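Local coordinates for cytochrome c, putative (Shewanella oneidensis, PDB 1SP3), which is an octaheme c-type cytochrome, a respiratory tetrathionate reductase that probably passes electrons through its eight covalently bound hemes, at residues A[231-243]-A[397-409]. Residues are numbered along the deposited sequence; the frame is centred on the assembly and turned at random.
Sequences ACQTCHIPFFAKN and RINHMVSPKEQAL. With HEC (heme c), chain I.
Ile-237, just past the heme-binding helix 232-236, meets Ile-398 and Val-402 at the apolar centre. CG2 and CD1 both meet Ile-398: with CG2 anti to the backbone N, that methyl lies 3.7 Å from Ile-398 CG2, while CG1, beside the N (chi1 -39°), comes to 3.9 Å from Val-402 CG2. Ile-398 also sends CD1 over one face of the Phe-240 ring, 4.2 Å from its centroid and 21° off the normal, a CH-pi contact. On the far flank, Pro-238 CB packs against Leu-409 CD2.

The helix end is tied down by two backbone bonds: Leu-409 N donates to Cys-235 O, and Ser-403 N to His-236 O at 3.0 Å. The extended Lys-242 chain runs antiparallel past Met-401, and its ammonium donates to Ser-403 OG (NZ to OG 2.8 Å) and to Met-401 O, with a further bond to Ala-167 O. With an alanine in place of Lys-242, Ser-403 OG, Met-401 O and Ala-167 O would probably lose their common ammonium donor, and a gap would open beside the Met-401 side chain. At the opposite end, Gln-233 NE2 donates to Asn-399 OD1, the two amide planes 65° apart, and also to Asp-205, which forms a salt bridge with Arg-397.

Cys-232, Cys-235 and His-236 form the CXXCH motif: both sulfurs are thioether-linked to the heme, and NE2 binds its iron opposite His-218. A water accepts from His-236 ND1 at 2.9 Å and donates to Ser-403 O, a link from 397-409 that adds a second restraint to a ring already held by its iron bond. His-400 binds the iron of a second heme, with His-185, so the contact joins two heme sites through one buried junction. The hydrogen bond at ND1 would probably make the His-236 imidazole a more electron-rich iron ligand.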
loop_
_atom_site.group_PDB
_atom_site.type_symbol
_atom_site.label_atom_id
_atom_site.label_comp_id
_atom_site.label_asym_id
_atom_site.label_seq_id
_atom_site.Cartn_x
_atom_site.Cartn_y
_atom_site.Cartn_z
ATOM N N ALA A 231 20.789 0.357 -2.328
ATOM C CA ALA A 231 19.937 -0.839 -2.128
ATOM C C ALA A 231 19.841 -1.605 -3.386
ATOM O O ALA A 231 19.778 -0.998 -4.462
ATOM C CB ALA A 231 18.512 -0.423 -1.727
ATOM N N CYS A 232 19.762 -2.935 -3.295
ATOM C CA CYS A 232 19.614 -3.729 -4.518
ATOM C C CYS A 232 18.481 -3.207 -5.366
ATOM O O CYS A 232 18.567 -3.122 -6.594
ATOM C CB CYS A 232 19.342 -5.242 -4.211
ATOM S SG CYS A 232 20.314 -5.964 -2.889
ATOM N N GLN A 233 17.362 -2.929 -4.696
ATOM C CA GLN A 233 16.122 -2.483 -5.352
ATOM C C GLN A 233 16.373 -1.263 -6.220
ATOM O O GLN A 233 15.789 -1.112 -7.264
ATOM C CB GLN A 233 15.100 -2.108 -4.254
ATOM C CG GLN A 233 14.466 -3.344 -3.529
ATOM C CD GLN A 233 15.184 -3.699 -2.295
ATOM O OE1 GLN A 233 16.418 -3.475 -2.186
ATOM N NE2 GLN A 233 14.432 -4.198 -1.294
ATOM N N THR A 234 17.257 -0.357 -5.821
ATOM C CA THR A 234 17.528 0.824 -6.664
ATOM C C THR A 234 17.998 0.519 -8.082
ATOM O O THR A 234 17.449 1.015 -9.082
ATOM C CB THR A 234 18.498 1.755 -5.871
ATOM O OG1 THR A 234 17.796 2.242 -4.727
ATOM C CG2 THR A 234 18.929 3.063 -6.691
ATOM N N CYS A 235 19.048 -0.296 -8.217
ATOM C CA CYS A 235 19.524 -0.640 -9.563
ATOM C C CYS A 235 18.611 -1.607 -10.350
ATOM O O CYS A 235 18.522 -1.560 -11.571
ATOM C CB CYS A 235 20.942 -1.183 -9.455
ATOM S SG CYS A 235 22.065 0.163 -8.865
ATOM N N HIS A 236 17.918 -2.474 -9.637
ATOM C CA HIS A 236 17.242 -3.619 -10.217
ATOM C C HIS A 236 15.765 -3.436 -10.410
ATOM O O HIS A 236 15.100 -4.299 -10.997
ATOM C CB HIS A 236 17.523 -4.809 -9.335
ATOM C CG HIS A 236 18.927 -5.303 -9.509
ATOM N ND1 HIS A 236 19.362 -5.817 -10.713
ATOM C CD2 HIS A 236 19.996 -5.303 -8.689
ATOM C CE1 HIS A 236 20.632 -6.131 -10.618
ATOM N NE2 HIS A 236 21.028 -5.885 -9.388
ATOM N N ILE A 237 15.224 -2.315 -9.918
ATOM C CA ILE A 237 13.882 -1.901 -10.339
ATOM C C ILE A 237 13.908 -0.522 -11.018
ATOM O O ILE A 237 13.482 0.481 -10.419
ATOM C CB ILE A 237 12.875 -1.948 -9.116
ATOM C CG1 ILE A 237 13.083 -3.152 -8.175
ATOM C CG2 ILE A 237 11.392 -1.959 -9.637
ATOM C CD1 ILE A 237 12.148 -3.114 -6.898
ATOM N N PRO A 238 14.395 -0.426 -12.277
ATOM C CA PRO A 238 14.540 0.881 -12.967
ATOM C C PRO A 238 13.191 1.494 -13.283
ATOM O O PRO A 238 13.139 2.721 -13.492
ATOM C CB PRO A 238 15.228 0.540 -14.302
ATOM C CG PRO A 238 14.996 -1.113 -14.461
ATOM C CD PRO A 238 14.876 -1.578 -13.080
ATOM N N PHE A 239 12.117 0.696 -13.326
ATOM C CA PHE A 239 10.765 1.223 -13.619
ATOM C C PHE A 239 9.681 0.442 -12.862
ATOM O O PHE A 239 9.797 -0.811 -12.677
ATOM C CB PHE A 239 10.432 1.147 -15.112
ATOM C CG PHE A 239 11.370 1.991 -15.998
ATOM C CD1 PHE A 239 12.476 1.397 -16.643
ATOM C CD2 PHE A 239 11.158 3.371 -16.145
ATOM C CE1 PHE A 239 13.311 2.174 -17.534
ATOM C CE2 PHE A 239 11.989 4.179 -17.015
ATOM C CZ PHE A 239 13.067 3.568 -17.726
ATOM N N PHE A 240 8.625 1.167 -12.466
ATOM C CA PHE A 240 7.391 0.548 -12.065
ATOM C C PHE A 240 6.207 1.021 -12.961
ATOM O O PHE A 240 6.379 1.834 -13.901
ATOM C CB PHE A 240 7.202 0.808 -10.582
ATOM C CG PHE A 240 6.933 2.239 -10.250
ATOM C CD1 PHE A 240 5.644 2.713 -10.222
ATOM C CD2 PHE A 240 7.965 3.097 -9.869
ATOM C CE1 PHE A 240 5.388 4.036 -9.865
ATOM C CE2 PHE A 240 7.731 4.424 -9.545
ATOM C CZ PHE A 240 6.475 4.900 -9.523
ATOM N N ALA A 241 4.997 0.533 -12.675
ATOM C CA ALA A 241 3.842 0.764 -13.565
ATOM C C ALA A 241 4.282 0.450 -15.018
ATOM O O ALA A 241 4.099 1.213 -15.931
ATOM C CB ALA A 241 3.328 2.227 -13.453
ATOM N N LYS A 242 4.944 -0.663 -15.189
ATOM C CA LYS A 242 5.459 -1.043 -16.485
ATOM C C LYS A 242 4.366 -1.291 -17.497
ATOM O O LYS A 242 4.579 -1.043 -18.671
ATOM C CB LYS A 242 6.274 -2.302 -16.303
ATOM C CG LYS A 242 7.662 -2.114 -15.794
ATOM C CD LYS A 242 8.252 -3.536 -15.452
ATOM C CE LYS A 242 9.655 -3.392 -14.976
ATOM N NZ LYS A 242 10.336 -4.700 -14.722
ATOM N N ASN A 243 3.206 -1.814 -17.075
ATOM C CA ASN A 243 2.218 -2.355 -18.028
ATOM C C ASN A 243 0.934 -1.539 -18.135
ATOM O O ASN A 243 0.189 -1.701 -19.092
ATOM C CB ASN A 243 1.884 -3.817 -17.723
ATOM C CG ASN A 243 3.117 -4.704 -17.828
ATOM O OD1 ASN A 243 3.935 -4.543 -18.743
ATOM N ND2 ASN A 243 3.310 -5.567 -16.852
ATOM N N ARG A 397 7.535 2.480 -0.716
ATOM C CA ARG A 397 8.693 1.726 -1.164
ATOM C C ARG A 397 8.355 0.962 -2.427
ATOM O O ARG A 397 7.267 0.427 -2.536
ATOM C CB ARG A 397 9.075 0.692 -0.112
ATOM C CG ARG A 397 9.530 1.370 1.152
ATOM C CD ARG A 397 10.162 0.465 2.105
ATOM N NE ARG A 397 11.309 -0.190 1.407
ATOM C CZ ARG A 397 11.882 -1.316 1.846
ATOM N NH1 ARG A 397 11.426 -1.915 2.947
ATOM N NH2 ARG A 397 12.890 -1.859 1.178
ATOM N N ILE A 398 9.348 0.788 -3.278
ATOM C CA ILE A 398 9.203 -0.024 -4.446
ATOM C C ILE A 398 10.053 -1.283 -4.227
ATOM O O ILE A 398 11.237 -1.181 -4.123
ATOM C CB ILE A 398 9.727 0.759 -5.681
ATOM C CG1 ILE A 398 8.797 1.949 -6.031
ATOM C CG2 ILE A 398 9.785 -0.163 -6.866
ATOM C CD1 ILE A 398 7.354 1.366 -6.339
ATOM N N ASN A 399 9.454 -2.478 -4.298
ATOM C CA ASN A 399 10.144 -3.721 -4.054
ATOM C C ASN A 399 9.952 -4.815 -5.079
ATOM O O ASN A 399 10.697 -5.816 -5.018
ATOM C CB ASN A 399 9.790 -4.309 -2.659
ATOM C CG ASN A 399 10.296 -3.421 -1.513
ATOM O OD1 ASN A 399 11.477 -3.402 -1.147
ATOM N ND2 ASN A 399 9.368 -2.694 -0.943
ATOM N N HIS A 400 8.960 -4.680 -5.946
ATOM C CA HIS A 400 8.584 -5.707 -6.933
ATOM C C HIS A 400 8.907 -5.241 -8.360
ATOM O O HIS A 400 9.358 -4.120 -8.504
ATOM C CB HIS A 400 7.141 -6.187 -6.732
ATOM C CG HIS A 400 6.847 -6.461 -5.292
ATOM N ND1 HIS A 400 6.424 -5.470 -4.417
ATOM C CD2 HIS A 400 7.053 -7.567 -4.535
ATOM C CE1 HIS A 400 6.346 -5.974 -3.191
ATOM N NE2 HIS A 400 6.707 -7.244 -3.237
ATOM N N MET A 401 8.676 -6.100 -9.384
ATOM C CA MET A 401 9.064 -5.807 -10.749
ATOM C C MET A 401 10.595 -5.757 -10.936
ATOM O O MET A 401 11.115 -5.026 -11.801
ATOM C CB MET A 401 8.424 -4.507 -11.295
ATOM C CG MET A 401 6.871 -4.572 -11.368
ATOM S SD MET A 401 6.002 -3.052 -12.006
ATOM C CE MET A 401 4.341 -3.787 -12.174
ATOM N N VAL A 402 11.312 -6.579 -10.215
ATOM C CA VAL A 402 12.731 -6.618 -10.497
ATOM C C VAL A 402 12.864 -6.982 -12.010
ATOM O O VAL A 402 12.195 -7.894 -12.493
ATOM C CB VAL A 402 13.469 -7.605 -9.576
ATOM C CG1 VAL A 402 14.936 -7.850 -10.099
ATOM C CG2 VAL A 402 13.459 -7.072 -8.063
ATOM N N SER A 403 13.634 -6.188 -12.765
ATOM C CA SER A 403 13.794 -6.393 -14.213
ATOM C C SER A 403 14.936 -7.389 -14.476
ATOM O O SER A 403 15.794 -7.554 -13.585
ATOM C CB SER A 403 14.203 -5.058 -14.830
ATOM O OG SER A 403 13.100 -4.207 -14.715
ATOM N N PRO A 404 15.018 -7.988 -15.692
ATOM C CA PRO A 404 16.216 -8.802 -16.026
ATOM C C PRO A 404 17.472 -8.021 -15.836
ATOM O O PRO A 404 17.403 -6.790 -15.884
ATOM C CB PRO A 404 16.047 -9.155 -17.519
ATOM C CG PRO A 404 14.587 -9.092 -17.773
ATOM C CD PRO A 404 14.019 -7.962 -16.799
ATOM N N LYS A 405 18.584 -8.719 -15.650
ATOM C CA LYS A 405 19.854 -8.097 -15.310
ATOM C C LYS A 405 20.328 -7.078 -16.370
ATOM O O LYS A 405 20.988 -6.078 -16.038
ATOM C CB LYS A 405 20.884 -9.198 -15.053
ATOM C CG LYS A 405 21.164 -10.064 -16.306
ATOM C CD LYS A 405 22.110 -11.215 -15.989
ATOM C CE LYS A 405 22.670 -11.878 -17.302
ATOM N NZ LYS A 405 21.584 -12.793 -17.886
ATOM N N GLU A 406 19.912 -7.299 -17.621
ATOM C CA GLU A 406 20.308 -6.416 -18.755
ATOM C C GLU A 406 19.689 -4.999 -18.650
ATOM O O GLU A 406 20.179 -4.082 -19.277
ATOM C CB GLU A 406 20.003 -7.061 -20.171
ATOM C CG GLU A 406 20.750 -8.346 -20.447
ATOM C CD GLU A 406 20.107 -9.606 -19.827
ATOM O OE1 GLU A 406 20.842 -10.641 -19.784
ATOM O OE2 GLU A 406 18.885 -9.598 -19.416
ATOM N N GLN A 407 18.622 -4.850 -17.858
ATOM C CA GLN A 407 18.013 -3.539 -17.650
ATOM C C GLN A 407 18.239 -2.922 -16.261
ATOM O O GLN A 407 17.599 -1.951 -15.950
ATOM C CB GLN A 407 16.518 -3.525 -17.942
ATOM C CG GLN A 407 15.956 -4.800 -18.327
ATOM C CD GLN A 407 16.106 -5.081 -19.776
ATOM O OE1 GLN A 407 16.100 -6.257 -20.191
ATOM N NE2 GLN A 407 16.251 -4.013 -20.579
ATOM N N ALA A 408 19.158 -3.457 -15.475
ATOM C CA ALA A 408 19.572 -2.800 -14.221
ATOM C C ALA A 408 20.196 -1.486 -14.542
ATOM O O ALA A 408 20.794 -1.370 -15.596
ATOM C CB ALA A 408 20.573 -3.659 -13.408
ATOM N N LEU A 409 20.030 -0.498 -13.643
ATOM C CA LEU A 409 20.692 0.772 -13.806
ATOM C C LEU A 409 22.188 0.479 -13.976
ATOM O O LEU A 409 22.722 -0.254 -13.194
ATOM C CB LEU A 409 20.474 1.649 -12.583
ATOM C CG LEU A 409 19.026 2.054 -12.298
ATOM C CD1 LEU A 409 18.996 3.185 -11.268
ATOM C CD2 LEU A 409 18.440 2.488 -13.719
HETATM FE FE HEC I . 22.987 -6.221 -9.232
HETATM C CHA HEC I . 23.444 -7.897 -11.975
HETATM C CHB HEC I . 21.643 -8.924 -7.656
HETATM C CHC HEC I . 23.080 -4.565 -6.102
HETATM C CHD HEC I . 23.788 -3.285 -10.708
HETATM N NA HEC I . 22.640 -8.171 -9.696
HETATM C C1A HEC I . 23.000 -8.652 -10.917
HETATM C C2A HEC I . 22.621 -10.044 -10.915
HETATM C C3A HEC I . 22.135 -10.377 -9.720
HETATM C C4A HEC I . 22.086 -9.160 -8.933
HETATM C CMA HEC I . 21.676 -11.806 -9.303
HETATM C CAA HEC I . 22.893 -11.004 -12.101
HETATM C CBA HEC I . 24.366 -11.409 -11.955
HETATM C CGA HEC I . 24.795 -12.228 -13.159
HETATM O O1A HEC I . 24.410 -13.385 -13.257
HETATM O O2A HEC I . 25.467 -11.689 -14.058
HETATM N NB HEC I . 22.495 -6.641 -7.289
HETATM C C1B HEC I . 21.860 -7.805 -6.908
HETATM C C2B HEC I . 21.621 -7.745 -5.520
HETATM C C3B HEC I . 22.066 -6.593 -5.080
HETATM C C4B HEC I . 22.616 -5.869 -6.170
HETATM C CMB HEC I . 21.040 -8.923 -4.713
HETATM C CAB HEC I . 22.091 -6.115 -3.612
HETATM C CBB HEC I . 22.819 -6.967 -2.846
HETATM N NC HEC I . 23.356 -4.281 -8.518
HETATM C C1C HEC I . 23.253 -3.824 -7.225
HETATM C C2C HEC I . 23.464 -2.429 -7.244
HETATM C C3C HEC I . 23.648 -2.056 -8.547
HETATM C C4C HEC I . 23.590 -3.246 -9.361
HETATM C CMC HEC I . 23.389 -1.573 -5.962
HETATM C CAC HEC I . 23.869 -0.611 -9.124
HETATM C CBC HEC I . 24.703 0.351 -8.589
HETATM N ND HEC I . 23.502 -5.620 -11.024
HETATM C C1D HEC I . 23.801 -4.374 -11.490
HETATM C C2D HEC I . 24.181 -4.428 -12.887
HETATM C C3D HEC I . 23.960 -5.828 -13.261
HETATM C C4D HEC I . 23.618 -6.521 -12.060
HETATM C CMD HEC I . 24.558 -3.197 -13.806
HETATM C CAD HEC I . 24.205 -6.502 -14.682
HETATM C CBD HEC I . 25.718 -6.805 -14.707
HETATM C CGD HEC I . 25.830 -8.269 -14.320
HETATM O O1D HEC I . 25.125 -9.132 -14.999
HETATM O O2D HEC I . 26.615 -8.591 -13.334
HETATM O O HOH W 1 17.542 -5.640 -12.924
HETATM O O HOH W 2 11.744 -2.580 -12.845
#